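Local coordinates for amidohydrolase 3 domain-containing protein (Pyrococcus furiosus, PDB 3ICJ) that is uncharacterized but probably acts as a zinc-dependent amidohydrolase, hydrolysing carbon-nitrogen bonds other than peptide bonds, at residues E154-I159 against V163-R168; A354-L359 against L382-E387; E372-V377 against K421-I426. All coordinates share one frame; numbering follows the deposited sequence.

From the N terminus, contact 1 comes first: E154-I159, the end of a short helix and its turn, folds back at once on strand V163-R168 and closes a loop of three residues. It belongs to a lobe around a six-stranded mixed sheet, its centre about 42 Å from that of contact 3. Contact 2 closes a loop of 22 residues and contact 3 one of 43; they cross, their segments alternating as A354-L359, E372-V377, L382-E387 and K421-I426. With centres about 10 Å apart they also touch, Ile385 on Val377 and Leu382 on Ile426. Together they tie three helices outside the catalytic barrel to the loop that bears a zinc ligand.

Contact 1: E154-I159 against V163-R168; sequences EDLDVI and VFLYRR
Leu156 and Ile159 share the packed side of this contact, Leu156 covering Val163 and Leu165 of strand V163-R168 while Ile159 touches Val163. Both Leu156 methyls, CD1 and CD2, sit 3.9 Å from Leu165 CD1, the side chains meeting tip to tip. Leu156 CD1 also reaches Val163 CG1 at 4.0 Å, where the two side chains cross at about a right angle. Ile159 adds a further point of touch, with CG2 3.8 Å from Val163 CG2. Val163 can serve both partners because its chi1 of 159° splits the methyls: CG1, opposite the backbone N, goes to Leu156 and CG2 to Ile159. Between these two partners runs a type I beta turn from Leu156 to Ile159, closed by Ile159 N to Leu156 O at 3.2 Å, so one turn presents both apolar side chains to the strand. The strand belongs to a six-stranded mixed sheet, and helix 122-130 packs on the same cluster through Leu125 and Val129. The other side of the turn faces solvent: Asp157 and Val158 are exposed and do not touch the strand. Asp157 hydrogen-bonds Ser177 instead. No hydrogen bond joins the two segments directly, but Asn176 bridges them, its ND2 bonded to Leu156 O and its OD1 to Val163 N.

Contact 2: A354-L359 against L382-E387; sequences AVDVAL and LERIKE
The Arg384 guanidinium lies with one face over Leu359, whose CB stands 3.5 Å above the plane and offset toward the rim. The nearest guanidinium atom to that CB is NH2, at 3.6 Å. Asp356 O approaches obliquely, 4.0 Å from NH2. The Asp356 carboxylate is turned 34° from the guanidinium plane, and its OD1 remains 4.1 Å from Arg384 NH2, too far for a salt bridge although the opposite charges probably attract. Each group has firmer partners beyond the two segments: Arg384 NH1 forms salt bridges with Asp360 and Glu363, whereas Asp356 OD1 accepts a hydrogen bond from Gln381 and OD2 forms a salt bridge with Arg378. A bend at chi3 of 80° folds the end of the Arg384 chain across the neighbouring helix, so its flat group covers an apolar side chain while NH1 meets acids further along that helix. Next to this polar group lies the apolar part. The forked end of Leu359 straddles Ile385 CG1, with CD2 at 3.9 Å and CD1 at 4.0 Å, and the two side chains cross at about a right angle. The axes of the two segments run in broadly the same direction, 34° apart and 11.2 Å at their closest, a spacing spanned by Arg384 and by Leu359 with Ile385. Helices 352-365 and 379-388 follow the parallel strands 346-349 and 370-371, as successive beta-alpha units of the barrel do; Val355 and Ala358 rest on strand 346-349, and Ile385 also packs on Ile426 of helix 420-426.

Contact 3: E372-V377 against K421-I426; sequences EHASLV and KTLSSI. With ZN (zinc ion), chain C.
With chi1 of 179°, Val377 sets CG1 opposite its backbone N and places CG2 beside that nitrogen; Leu423, at chi1 of -61°, carries its fork out from helix 420-426 to meet them. The two side chains reach each other tip to tip, Leu423 CD2 lying 4.0 Å from Val377 CG2 and 4.2 Å from CG1. The other methyl, Leu423 CD1, makes a looser approach to Ala374, 4.3 Å from its O and 4.5 Å from its CB. Leu423 therefore touches the loop at both Ala374 and Val377, and all three residues are buried. No hydrogen bond crosses between the segments; within the helix Ser425 OG donates to Thr422 O over 2.7 Å. Ile392 of strand 391-394 touches both Ala374 and Leu423, joining the same apolar cluster. Just before Ala374, His373 binds zinc through NE2 at 2.4 Å. Its other ring nitrogen, ND1, is hydrogen-bonded to Gln395 OE1, a second-shell bond that, with the metal, probably holds the ring's rotation. Glu372 CB lies over one face of the ring, offset toward the rim. His348 and the carboxylated Lys296 complete the ligands of this zinc, and Lys296 also bridges to the second zinc. Such a loop following a barrel strand and bearing a metal-binding histidine is characteristic of the binuclear metal centre of the amidohydrolase superfamily.

Contact 1: E154-I159 against V163-R168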
ATOM      1  N   GLU A 154     -27.355  -0.108 -22.663  1.00 36.16           N
ATOM      2  CA  GLU A 154     -27.816   0.526 -23.897  1.00 36.39           C
ATOM      3  C   GLU A 154     -27.231   1.938 -24.133  1.00 37.50           C
ATOM      4  O   GLU A 154     -26.866   2.275 -25.266  1.00 39.53           O
ATOM      5  CB  GLU A 154     -29.354   0.527 -23.944  1.00 36.27           C
ATOM      6  CG  GLU A 154     -29.960   1.494 -24.947  1.00 46.73           C
ATOM      7  CD  GLU A 154     -31.285   1.027 -25.492  1.00 55.30           C
ATOM      8  OE1 GLU A 154     -31.861   0.060 -24.935  1.00 54.55           O
ATOM      9  OE2 GLU A 154     -31.744   1.632 -26.484  1.00 55.17           O
ATOM     10  N   ASP A 155     -27.118   2.745 -23.076  1.00 36.65           N
ATOM     11  CA  ASP A 155     -26.471   4.073 -23.170  1.00 41.21           C
ATOM     12  C   ASP A 155     -25.000   3.957 -23.577  1.00 42.90           C
ATOM     13  O   ASP A 155     -24.487   4.776 -24.342  1.00 42.58           O
ATOM     14  CB  ASP A 155     -26.554   4.817 -21.831  1.00 38.26           C
ATOM     15  CG  ASP A 155     -27.986   5.035 -21.368  1.00 38.74           C
ATOM     16  OD1 ASP A 155     -28.761   5.668 -22.108  1.00 34.75           O
ATOM     17  OD2 ASP A 155     -28.342   4.580 -20.258  1.00 35.58           O
ATOM     18  N   LEU A 156     -24.333   2.927 -23.063  1.00 40.19           N
ATOM     19  CA  LEU A 156     -22.896   2.765 -23.266  1.00 40.11           C
ATOM     20  C   LEU A 156     -22.557   1.934 -24.503  1.00 44.14           C
ATOM     21  O   LEU A 156     -21.384   1.835 -24.888  1.00 43.22           O
ATOM     22  CB  LEU A 156     -22.247   2.158 -22.021  1.00 41.88           C
ATOM     23  CG  LEU A 156     -22.549   2.828 -20.679  1.00 38.44           C
ATOM     24  CD1 LEU A 156     -22.042   1.956 -19.557  1.00 41.90           C
ATOM     25  CD2 LEU A 156     -21.928   4.215 -20.608  1.00 36.83           C
ATOM     26  N   ASP A 157     -23.580   1.345 -25.127  1.00 40.98           N
ATOM     27  CA  ASP A 157     -23.384   0.592 -26.369  1.00 44.89           C
ATOM     28  C   ASP A 157     -23.053   1.474 -27.572  1.00 43.62           C
ATOM     29  O   ASP A 157     -22.709   0.951 -28.632  1.00 46.64           O
ATOM     30  CB  ASP A 157     -24.590  -0.303 -26.680  1.00 46.67           C
ATOM     31  CG  ASP A 157     -24.499  -1.668 -26.016  1.00 47.88           C
ATOM     32  OD1 ASP A 157     -23.440  -1.996 -25.440  1.00 42.34           O
ATOM     33  OD2 ASP A 157     -25.499  -2.413 -26.075  1.00 51.94           O
ATOM     34  N   VAL A 158     -23.153   2.799 -27.417  1.00 40.37           N
ATOM     35  CA  VAL A 158     -22.706   3.733 -28.468  1.00 42.59           C
ATOM     36  C   VAL A 158     -21.164   3.791 -28.597  1.00 39.90           C
ATOM     37  O   VAL A 158     -20.638   4.180 -29.638  1.00 42.26           O
ATOM     38  CB  VAL A 158     -23.327   5.176 -28.335  1.00 41.54           C
ATOM     39  CG1 VAL A 158     -24.862   5.135 -28.380  1.00 36.84           C
ATOM     40  CG2 VAL A 158     -22.821   5.889 -27.089  1.00 38.59           C
ATOM     41  N   ILE A 159     -20.462   3.385 -27.539  1.00 43.52           N
ATOM     42  CA  ILE A 159     -18.990   3.313 -27.499  1.00 41.71           C
ATOM     43  C   ILE A 159     -18.525   1.939 -28.003  1.00 42.90           C
ATOM     44  O   ILE A 159     -18.949   0.907 -27.476  1.00 39.75           O
ATOM     45  CB  ILE A 159     -18.486   3.560 -26.051  1.00 41.10           C
ATOM     46  CG1 ILE A 159     -18.944   4.944 -25.575  1.00 36.49           C
ATOM     47  CG2 ILE A 159     -16.963   3.409 -25.952  1.00 38.12           C
ATOM     48  CD1 ILE A 159     -19.240   5.014 -24.113  1.00 42.56           C
ATOM     49  N   VAL A 163     -16.342  -1.260 -21.852  1.00 43.44           N
ATOM     50  CA  VAL A 163     -16.486  -0.164 -20.909  1.00 39.14           C
ATOM     51  C   VAL A 163     -16.918  -0.767 -19.577  1.00 41.04           C
ATOM     52  O   VAL A 163     -17.774  -1.646 -19.549  1.00 45.41           O
ATOM     53  CB  VAL A 163     -17.522   0.870 -21.443  1.00 39.69           C
ATOM     54  CG1 VAL A 163     -18.083   1.709 -20.338  1.00 37.87           C
ATOM     55  CG2 VAL A 163     -16.889   1.777 -22.524  1.00 34.71           C
ATOM     56  N   PHE A 164     -16.316  -0.325 -18.473  1.00 36.76           N
ATOM     57  CA  PHE A 164     -16.684  -0.851 -17.158  1.00 38.00           C
ATOM     58  C   PHE A 164     -16.568   0.304 -16.176  1.00 39.03           C
ATOM     59  O   PHE A 164     -15.465   0.810 -15.936  1.00 36.88           O
ATOM     60  CB  PHE A 164     -15.758  -2.019 -16.782  1.00 34.83           C
ATOM     61  CG  PHE A 164     -16.086  -2.673 -15.449  1.00 40.35           C
ATOM     62  CD1 PHE A 164     -16.833  -3.838 -15.406  1.00 36.70           C
ATOM     63  CD2 PHE A 164     -15.630  -2.132 -14.249  1.00 42.20           C
ATOM     64  CE1 PHE A 164     -17.138  -4.447 -14.194  1.00 43.73           C
ATOM     65  CE2 PHE A 164     -15.933  -2.736 -13.025  1.00 45.94           C
ATOM     66  CZ  PHE A 164     -16.687  -3.893 -13.001  1.00 38.05           C
ATOM     67  N   LEU A 165     -17.705   0.733 -15.630  1.00 35.14           N
ATOM     68  CA  LEU A 165     -17.769   1.980 -14.856  1.00 37.12           C
ATOM     69  C   LEU A 165     -18.333   1.802 -13.447  1.00 38.45           C
ATOM     70  O   LEU A 165     -19.509   1.499 -13.285  1.00 40.64           O
ATOM     71  CB  LEU A 165     -18.611   3.025 -15.596  1.00 32.31           C
ATOM     72  CG  LEU A 165     -18.297   3.319 -17.067  1.00 37.70           C
ATOM     73  CD1 LEU A 165     -19.397   4.177 -17.676  1.00 33.67           C
ATOM     74  CD2 LEU A 165     -16.952   3.991 -17.233  1.00 34.99           C
ATOM     75  N   TYR A 166     -17.486   1.995 -12.440  1.00 37.97           N
ATOM     76  CA  TYR A 166     -17.920   1.922 -11.050  1.00 40.70           C
ATOM     77  C   TYR A 166     -18.901   3.041 -10.719  1.00 43.48           C
ATOM     78  O   TYR A 166     -18.812   4.140 -11.266  1.00 37.27           O
ATOM     79  CB  TYR A 166     -16.713   1.985 -10.110  1.00 41.19           C
ATOM     80  CG  TYR A 166     -15.875   0.728 -10.104  1.00 40.37           C
ATOM     81  CD1 TYR A 166     -16.216  -0.355  -9.303  1.00 38.06           C
ATOM     82  CD2 TYR A 166     -14.742   0.622 -10.900  1.00 37.64           C
ATOM     83  CE1 TYR A 166     -15.452  -1.506  -9.295  1.00 37.11           C
ATOM     84  CE2 TYR A 166     -13.972  -0.526 -10.899  1.00 40.88           C
ATOM     85  CZ  TYR A 166     -14.332  -1.587 -10.095  1.00 46.26           C
ATOM     86  OH  TYR A 166     -13.568  -2.731 -10.089  1.00 53.21           O
ATOM     87  N   ARG A 167     -19.837   2.754  -9.821  1.00 35.18           N
ATOM     88  CA  ARG A 167     -20.548   3.799  -9.094  1.00 36.13           C
ATOM     89  C   ARG A 167     -19.661   4.427  -8.025  1.00 41.82           C
ATOM     90  O   ARG A 167     -18.601   3.896  -7.694  1.00 41.62           O
ATOM     91  CB  ARG A 167     -21.821   3.238  -8.457  1.00 31.07           C
ATOM     92  CG  ARG A 167     -22.847   4.296  -8.086  1.00 35.27           C
ATOM     93  CD  ARG A 167     -24.037   3.683  -7.367  1.00 38.46           C
ATOM     94  NE  ARG A 167     -24.984   4.697  -6.913  1.00 40.58           N
ATOM     95  CZ  ARG A 167     -24.824   5.432  -5.817  1.00 42.84           C
ATOM     96  NH1 ARG A 167     -23.750   5.268  -5.058  1.00 41.64           N
ATOM     97  NH2 ARG A 167     -25.737   6.333  -5.480  1.00 37.00           N
ATOM     98  N   ARG A 168     -20.101   5.561  -7.488  1.00 45.30           N
ATOM     99  CA  ARG A 168     -19.362   6.248  -6.436  1.00 44.85           C
ATOM    100  C   ARG A 168     -18.904   5.273  -5.357  1.00 48.89           C
ATOM    101  O   ARG A 168     -17.728   5.243  -4.992  1.00 50.69           O
ATOM    102  CB  ARG A 168     -20.218   7.354  -5.816  1.00 47.41           C
ATOM    103  CG  ARG A 168     -19.885   8.751  -6.315  1.00 53.60           C
ATOM    104  CD  ARG A 168     -20.801   9.792  -5.695  1.00 61.97           C
ATOM    105  NE  ARG A 168     -20.683   9.828  -4.240  1.00 65.87           N
ATOM    106  CZ  ARG A 168     -21.585   9.322  -3.405  1.00 64.00           C
ATOM    107  NH1 ARG A 168     -22.677   8.739  -3.880  1.00 60.21           N
ATOM    108  NH2 ARG A 168     -21.395   9.399  -2.095  1.00 54.34           N
TER

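Contact 2: A354-L359 against L382-E387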
ATOM      1  N   ALA A 354      -9.361 -10.865  14.754  1.00 37.00           N
ATOM      2  CA  ALA A 354      -8.441 -11.192  13.668  1.00 35.39           C
ATOM      3  C   ALA A 354      -6.996 -11.101  14.128  1.00 37.79           C
ATOM      4  O   ALA A 354      -6.176 -11.951  13.763  1.00 36.11           O
ATOM      5  CB  ALA A 354      -8.663 -10.290  12.523  1.00 34.83           C
ATOM      6  N   VAL A 355      -6.709 -10.086  14.949  1.00 37.03           N
ATOM      7  CA  VAL A 355      -5.379  -9.875  15.530  1.00 37.95           C
ATOM      8  C   VAL A 355      -4.959 -11.063  16.413  1.00 41.02           C
ATOM      9  O   VAL A 355      -3.812 -11.499  16.351  1.00 39.16           O
ATOM     10  CB  VAL A 355      -5.281  -8.525  16.298  1.00 37.93           C
ATOM     11  CG1 VAL A 355      -4.015  -8.459  17.105  1.00 38.87           C
ATOM     12  CG2 VAL A 355      -5.307  -7.347  15.332  1.00 37.40           C
ATOM     13  N   ASP A 356      -5.898 -11.580  17.204  1.00 37.52           N
ATOM     14  CA  ASP A 356      -5.714 -12.813  17.978  1.00 40.83           C
ATOM     15  C   ASP A 356      -5.371 -14.013  17.103  1.00 40.42           C
ATOM     16  O   ASP A 356      -4.467 -14.766  17.449  1.00 35.63           O
ATOM     17  CB  ASP A 356      -6.973 -13.142  18.761  1.00 39.36           C
ATOM     18  CG  ASP A 356      -7.135 -12.293  20.015  1.00 45.11           C
ATOM     19  OD1 ASP A 356      -6.134 -11.793  20.574  1.00 46.31           O
ATOM     20  OD2 ASP A 356      -8.290 -12.135  20.445  1.00 47.07           O
ATOM     21  N   VAL A 357      -6.081 -14.167  15.975  1.00 35.57           N
ATOM     22  CA  VAL A 357      -5.857 -15.284  15.041  1.00 36.40           C
ATOM     23  C   VAL A 357      -4.436 -15.216  14.461  1.00 37.81           C
ATOM     24  O   VAL A 357      -3.720 -16.234  14.424  1.00 34.75           O
ATOM     25  CB  VAL A 357      -6.934 -15.318  13.900  1.00 40.10           C
ATOM     26  CG1 VAL A 357      -6.535 -16.317  12.769  1.00 36.25           C
ATOM     27  CG2 VAL A 357      -8.301 -15.705  14.475  1.00 34.85           C
ATOM     28  N   ALA A 358      -4.022 -14.007  14.061  1.00 33.21           N
ATOM     29  CA  ALA A 358      -2.676 -13.765  13.522  1.00 33.21           C
ATOM     30  C   ALA A 358      -1.576 -14.015  14.562  1.00 36.71           C
ATOM     31  O   ALA A 358      -0.600 -14.689  14.266  1.00 37.37           O
ATOM     32  CB  ALA A 358      -2.560 -12.346  12.949  1.00 30.05           C
ATOM     33  N   LEU A 359      -1.750 -13.492  15.774  1.00 36.96           N
ATOM     34  CA  LEU A 359      -0.826 -13.765  16.884  1.00 36.62           C
ATOM     35  C   LEU A 359      -0.720 -15.248  17.246  1.00 37.12           C
ATOM     36  O   LEU A 359       0.392 -15.751  17.432  1.00 34.47           O
ATOM     37  CB  LEU A 359      -1.163 -12.914  18.114  1.00 36.32           C
ATOM     38  CG  LEU A 359      -1.040 -11.388  17.973  1.00 36.19           C
ATOM     39  CD1 LEU A 359      -1.602 -10.689  19.209  1.00 39.97           C
ATOM     40  CD2 LEU A 359       0.380 -10.958  17.725  1.00 34.36           C
ATOM     41  N   LEU A 382      -1.192  -6.262  23.709  1.00 43.83           N
ATOM     42  CA  LEU A 382       0.078  -5.527  23.636  1.00 39.47           C
ATOM     43  C   LEU A 382       1.301  -6.330  24.076  1.00 41.95           C
ATOM     44  O   LEU A 382       2.315  -6.331  23.382  1.00 39.56           O
ATOM     45  CB  LEU A 382       0.005  -4.234  24.454  1.00 36.05           C
ATOM     46  CG  LEU A 382      -1.044  -3.200  24.052  1.00 33.94           C
ATOM     47  CD1 LEU A 382      -1.013  -2.017  25.020  1.00 36.91           C
ATOM     48  CD2 LEU A 382      -0.815  -2.723  22.614  1.00 31.98           C
ATOM     49  N   GLU A 383       1.198  -7.019  25.214  1.00 45.58           N
ATOM     50  CA  GLU A 383       2.289  -7.877  25.682  1.00 47.03           C
ATOM     51  C   GLU A 383       2.684  -8.955  24.680  1.00 43.80           C
ATOM     52  O   GLU A 383       3.868  -9.224  24.527  1.00 42.71           O
ATOM     53  CB  GLU A 383       1.976  -8.515  27.046  1.00 51.54           C
ATOM     54  CG  GLU A 383       2.250  -7.594  28.248  1.00 71.48           C
ATOM     55  CD  GLU A 383       3.634  -6.924  28.219  1.00 84.28           C
ATOM     56  OE1 GLU A 383       4.656  -7.629  28.045  1.00 85.45           O
ATOM     57  OE2 GLU A 383       3.696  -5.684  28.381  1.00 89.21           O
ATOM     58  N   ARG A 384       1.697  -9.557  24.006  1.00 36.45           N
ATOM     59  CA  ARG A 384       1.951 -10.615  23.026  1.00 39.70           C
ATOM     60  C   ARG A 384       2.684 -10.072  21.805  1.00 39.32           C
ATOM     61  O   ARG A 384       3.555 -10.742  21.270  1.00 38.19           O
ATOM     62  CB  ARG A 384       0.649 -11.262  22.546  1.00 42.83           C
ATOM     63  CG  ARG A 384      -0.098 -12.072  23.583  1.00 50.31           C
ATOM     64  CD  ARG A 384      -1.272 -12.776  22.927  1.00 43.72           C
ATOM     65  NE  ARG A 384      -0.852 -13.984  22.215  1.00 44.92           N
ATOM     66  CZ  ARG A 384      -1.616 -14.648  21.352  1.00 46.08           C
ATOM     67  NH1 ARG A 384      -1.164 -15.755  20.780  1.00 41.28           N
ATOM     68  NH2 ARG A 384      -2.835 -14.209  21.062  1.00 44.43           N
ATOM     69  N   ILE A 385       2.310  -8.863  21.379  1.00 38.47           N
ATOM     70  CA  ILE A 385       2.910  -8.192  20.221  1.00 36.60           C
ATOM     71  C   ILE A 385       4.366  -7.841  20.507  1.00 38.20           C
ATOM     72  O   ILE A 385       5.242  -8.117  19.692  1.00 35.70           O
ATOM     73  CB  ILE A 385       2.066  -6.947  19.801  1.00 35.09           C
ATOM     74  CG1 ILE A 385       0.714  -7.399  19.233  1.00 33.69           C
ATOM     75  CG2 ILE A 385       2.787  -6.072  18.761  1.00 36.42           C
ATOM     76  CD1 ILE A 385      -0.313  -6.286  19.086  1.00 42.18           C
ATOM     77  N   LYS A 386       4.611  -7.264  21.686  1.00 38.64           N
ATOM     78  CA  LYS A 386       5.961  -6.942  22.156  1.00 42.42           C
ATOM     79  C   LYS A 386       6.847  -8.196  22.206  1.00 43.32           C
ATOM     80  O   LYS A 386       7.951  -8.183  21.655  1.00 39.99           O
ATOM     81  CB  LYS A 386       5.888  -6.296  23.552  1.00 36.26           C
ATOM     82  CG  LYS A 386       7.199  -5.754  24.099  1.00 46.53           C
ATOM     83  CD  LYS A 386       6.957  -5.235  25.526  1.00 44.97           C
ATOM     84  CE  LYS A 386       8.243  -5.127  26.335  1.00 61.53           C
ATOM     85  NZ  LYS A 386       8.982  -3.884  26.004  1.00 70.90           N
ATOM     86  N   GLU A 387       6.338  -9.264  22.842  1.00 38.87           N
ATOM     87  CA  GLU A 387       7.091 -10.502  23.121  1.00 38.13           C
ATOM     88  C   GLU A 387       7.428 -11.312  21.865  1.00 38.30           C
ATOM     89  O   GLU A 387       8.518 -11.874  21.761  1.00 38.24           O
ATOM     90  CB  GLU A 387       6.349 -11.343  24.193  1.00 45.79           C
ATOM     91  CG  GLU A 387       6.213 -12.862  23.980  1.00 61.89           C
ATOM     92  CD  GLU A 387       4.878 -13.425  24.534  1.00 77.16           C
ATOM     93  OE1 GLU A 387       4.193 -14.184  23.808  1.00 75.18           O
ATOM     94  OE2 GLU A 387       4.497 -13.101  25.686  1.00 71.70           O
TER

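Contact 3: E372-V377 against K421-I426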
ATOM      1  N   GLU A 372      -0.552  -6.385   8.810  1.00 33.82           N
ATOM      2  CA  GLU A 372      -0.997  -5.215   8.085  1.00 34.01           C
ATOM      3  C   GLU A 372      -2.257  -4.691   8.772  1.00 37.70           C
ATOM      4  O   GLU A 372      -3.170  -5.473   9.085  1.00 37.41           O
ATOM      5  CB  GLU A 372      -1.348  -5.585   6.634  1.00 36.39           C
ATOM      6  CG  GLU A 372      -0.309  -6.486   5.975  1.00 38.89           C
ATOM      7  CD  GLU A 372       1.086  -5.906   6.110  1.00 42.99           C
ATOM      8  OE1 GLU A 372       1.325  -4.813   5.564  1.00 37.79           O
ATOM      9  OE2 GLU A 372       1.934  -6.527   6.790  1.00 46.71           O
ATOM     10  N   HIS A 373      -2.282  -3.374   8.969  1.00 35.70           N
ATOM     11  CA  HIS A 373      -3.369  -2.584   9.601  1.00 37.81           C
ATOM     12  C   HIS A 373      -3.342  -2.583  11.124  1.00 39.30           C
ATOM     13  O   HIS A 373      -3.159  -1.516  11.726  1.00 42.36           O
ATOM     14  CB  HIS A 373      -4.766  -2.899   9.031  1.00 41.86           C
ATOM     15  CG  HIS A 373      -4.794  -2.958   7.533  1.00 43.39           C
ATOM     16  ND1 HIS A 373      -4.479  -1.877   6.742  1.00 56.27           N
ATOM     17  CD2 HIS A 373      -5.032  -3.986   6.684  1.00 45.50           C
ATOM     18  CE1 HIS A 373      -4.547  -2.224   5.469  1.00 60.31           C
ATOM     19  NE2 HIS A 373      -4.880  -3.501   5.408  1.00 52.14           N
ATOM     20  N   ALA A 374      -3.539  -3.764  11.725  1.00 35.65           N
ATOM     21  CA  ALA A 374      -3.718  -3.917  13.179  1.00 39.31           C
ATOM     22  C   ALA A 374      -4.636  -2.821  13.746  1.00 38.64           C
ATOM     23  O   ALA A 374      -4.297  -2.167  14.739  1.00 42.11           O
ATOM     24  CB  ALA A 374      -2.346  -3.917  13.895  1.00 39.97           C
ATOM     25  N   SER A 375      -5.780  -2.617  13.094  1.00 35.24           N
ATOM     26  CA  SER A 375      -6.633  -1.444  13.319  1.00 33.12           C
ATOM     27  C   SER A 375      -7.189  -1.379  14.730  1.00 37.91           C
ATOM     28  O   SER A 375      -7.196  -0.312  15.351  1.00 39.23           O
ATOM     29  CB  SER A 375      -7.774  -1.409  12.300  1.00 39.89           C
ATOM     30  OG  SER A 375      -7.252  -1.491  10.986  1.00 38.56           O
ATOM     31  N   LEU A 376      -7.657  -2.519  15.239  1.00 34.34           N
ATOM     32  CA  LEU A 376      -8.047  -2.616  16.657  1.00 36.49           C
ATOM     33  C   LEU A 376      -7.114  -3.516  17.462  1.00 37.10           C
ATOM     34  O   LEU A 376      -7.031  -4.722  17.217  1.00 39.66           O
ATOM     35  CB  LEU A 376      -9.488  -3.109  16.791  1.00 37.54           C
ATOM     36  CG  LEU A 376     -10.499  -2.380  15.889  1.00 42.57           C
ATOM     37  CD1 LEU A 376     -11.851  -3.068  15.915  1.00 35.92           C
ATOM     38  CD2 LEU A 376     -10.636  -0.930  16.306  1.00 40.96           C
ATOM     39  N   VAL A 377      -6.407  -2.921  18.422  1.00 40.04           N
ATOM     40  CA  VAL A 377      -5.531  -3.682  19.314  1.00 33.93           C
ATOM     41  C   VAL A 377      -5.936  -3.425  20.761  1.00 35.53           C
ATOM     42  O   VAL A 377      -5.955  -2.274  21.231  1.00 34.70           O
ATOM     43  CB  VAL A 377      -4.029  -3.336  19.108  1.00 39.49           C
ATOM     44  CG1 VAL A 377      -3.168  -4.139  20.079  1.00 40.51           C
ATOM     45  CG2 VAL A 377      -3.597  -3.590  17.662  1.00 35.10           C
ATOM     46  N   LYS A 421       1.049   5.533  18.512  1.00 37.54           N
ATOM     47  CA  LYS A 421       2.079   5.814  19.509  1.00 33.36           C
ATOM     48  C   LYS A 421       2.390   4.558  20.344  1.00 38.05           C
ATOM     49  O   LYS A 421       3.557   4.213  20.542  1.00 42.48           O
ATOM     50  CB  LYS A 421       1.661   7.004  20.387  1.00 38.57           C
ATOM     51  CG  LYS A 421       2.529   7.249  21.622  1.00 40.65           C
ATOM     52  CD  LYS A 421       3.920   7.704  21.229  1.00 49.99           C
ATOM     53  CE  LYS A 421       4.703   8.211  22.429  1.00 57.51           C
ATOM     54  NZ  LYS A 421       6.154   7.986  22.215  1.00 63.97           N
ATOM     55  N   THR A 422       1.345   3.870  20.793  1.00 37.92           N
ATOM     56  CA  THR A 422       1.500   2.674  21.613  1.00 37.13           C
ATOM     57  C   THR A 422       2.197   1.555  20.836  1.00 36.12           C
ATOM     58  O   THR A 422       3.204   1.019  21.298  1.00 35.55           O
ATOM     59  CB  THR A 422       0.149   2.196  22.162  1.00 37.22           C
ATOM     60  OG1 THR A 422      -0.392   3.216  22.990  1.00 37.18           O
ATOM     61  CG2 THR A 422       0.292   0.924  23.016  1.00 37.32           C
ATOM     62  N   LEU A 423       1.679   1.229  19.654  1.00 33.97           N
ATOM     63  CA  LEU A 423       2.299   0.206  18.823  1.00 36.50           C
ATOM     64  C   LEU A 423       3.769   0.476  18.464  1.00 37.52           C
ATOM     65  O   LEU A 423       4.606  -0.425  18.546  1.00 36.99           O
ATOM     66  CB  LEU A 423       1.452  -0.074  17.569  1.00 33.97           C
ATOM     67  CG  LEU A 423       0.018  -0.593  17.758  1.00 38.02           C
ATOM     68  CD1 LEU A 423      -0.691  -0.608  16.408  1.00 34.59           C
ATOM     69  CD2 LEU A 423      -0.028  -1.970  18.419  1.00 36.39           C
ATOM     70  N   SER A 424       4.095   1.720  18.121  1.00 40.42           N
ATOM     71  CA  SER A 424       5.471   2.072  17.781  1.00 40.25           C
ATOM     72  C   SER A 424       6.438   2.014  18.982  1.00 40.70           C
ATOM     73  O   SER A 424       7.634   1.792  18.803  1.00 39.89           O
ATOM     74  CB  SER A 424       5.520   3.439  17.105  1.00 44.15           C
ATOM     75  OG  SER A 424       5.121   4.440  18.022  1.00 40.97           O
ATOM     76  N   SER A 425       5.916   2.158  20.202  1.00 35.76           N
ATOM     77  CA  SER A 425       6.741   2.045  21.403  1.00 41.25           C
ATOM     78  C   SER A 425       7.007   0.595  21.866  1.00 41.43           C
ATOM     79  O   SER A 425       7.902   0.365  22.677  1.00 41.37           O
ATOM     80  CB  SER A 425       6.118   2.852  22.547  1.00 44.84           C
ATOM     81  OG  SER A 425       4.972   2.176  23.051  1.00 48.06           O
ATOM     82  N   ILE A 426       6.241  -0.378  21.369  1.00 37.65           N
ATOM     83  CA  ILE A 426       6.428  -1.777  21.815  1.00 36.16           C
ATOM     84  C   ILE A 426       7.000  -2.726  20.752  1.00 41.89           C
ATOM     85  O   ILE A 426       7.435  -3.830  21.088  1.00 42.13           O
ATOM     86  CB  ILE A 426       5.133  -2.416  22.408  1.00 38.39           C
ATOM     87  CG1 ILE A 426       4.062  -2.577  21.314  1.00 36.26           C
ATOM     88  CG2 ILE A 426       4.657  -1.638  23.670  1.00 37.59           C
ATOM     89  CD1 ILE A 426       2.855  -3.420  21.683  1.00 50.44           C
TER
HETATM   90 ZN    ZN C 602      -5.499  -5.236   3.876  0.50 66.73          ZN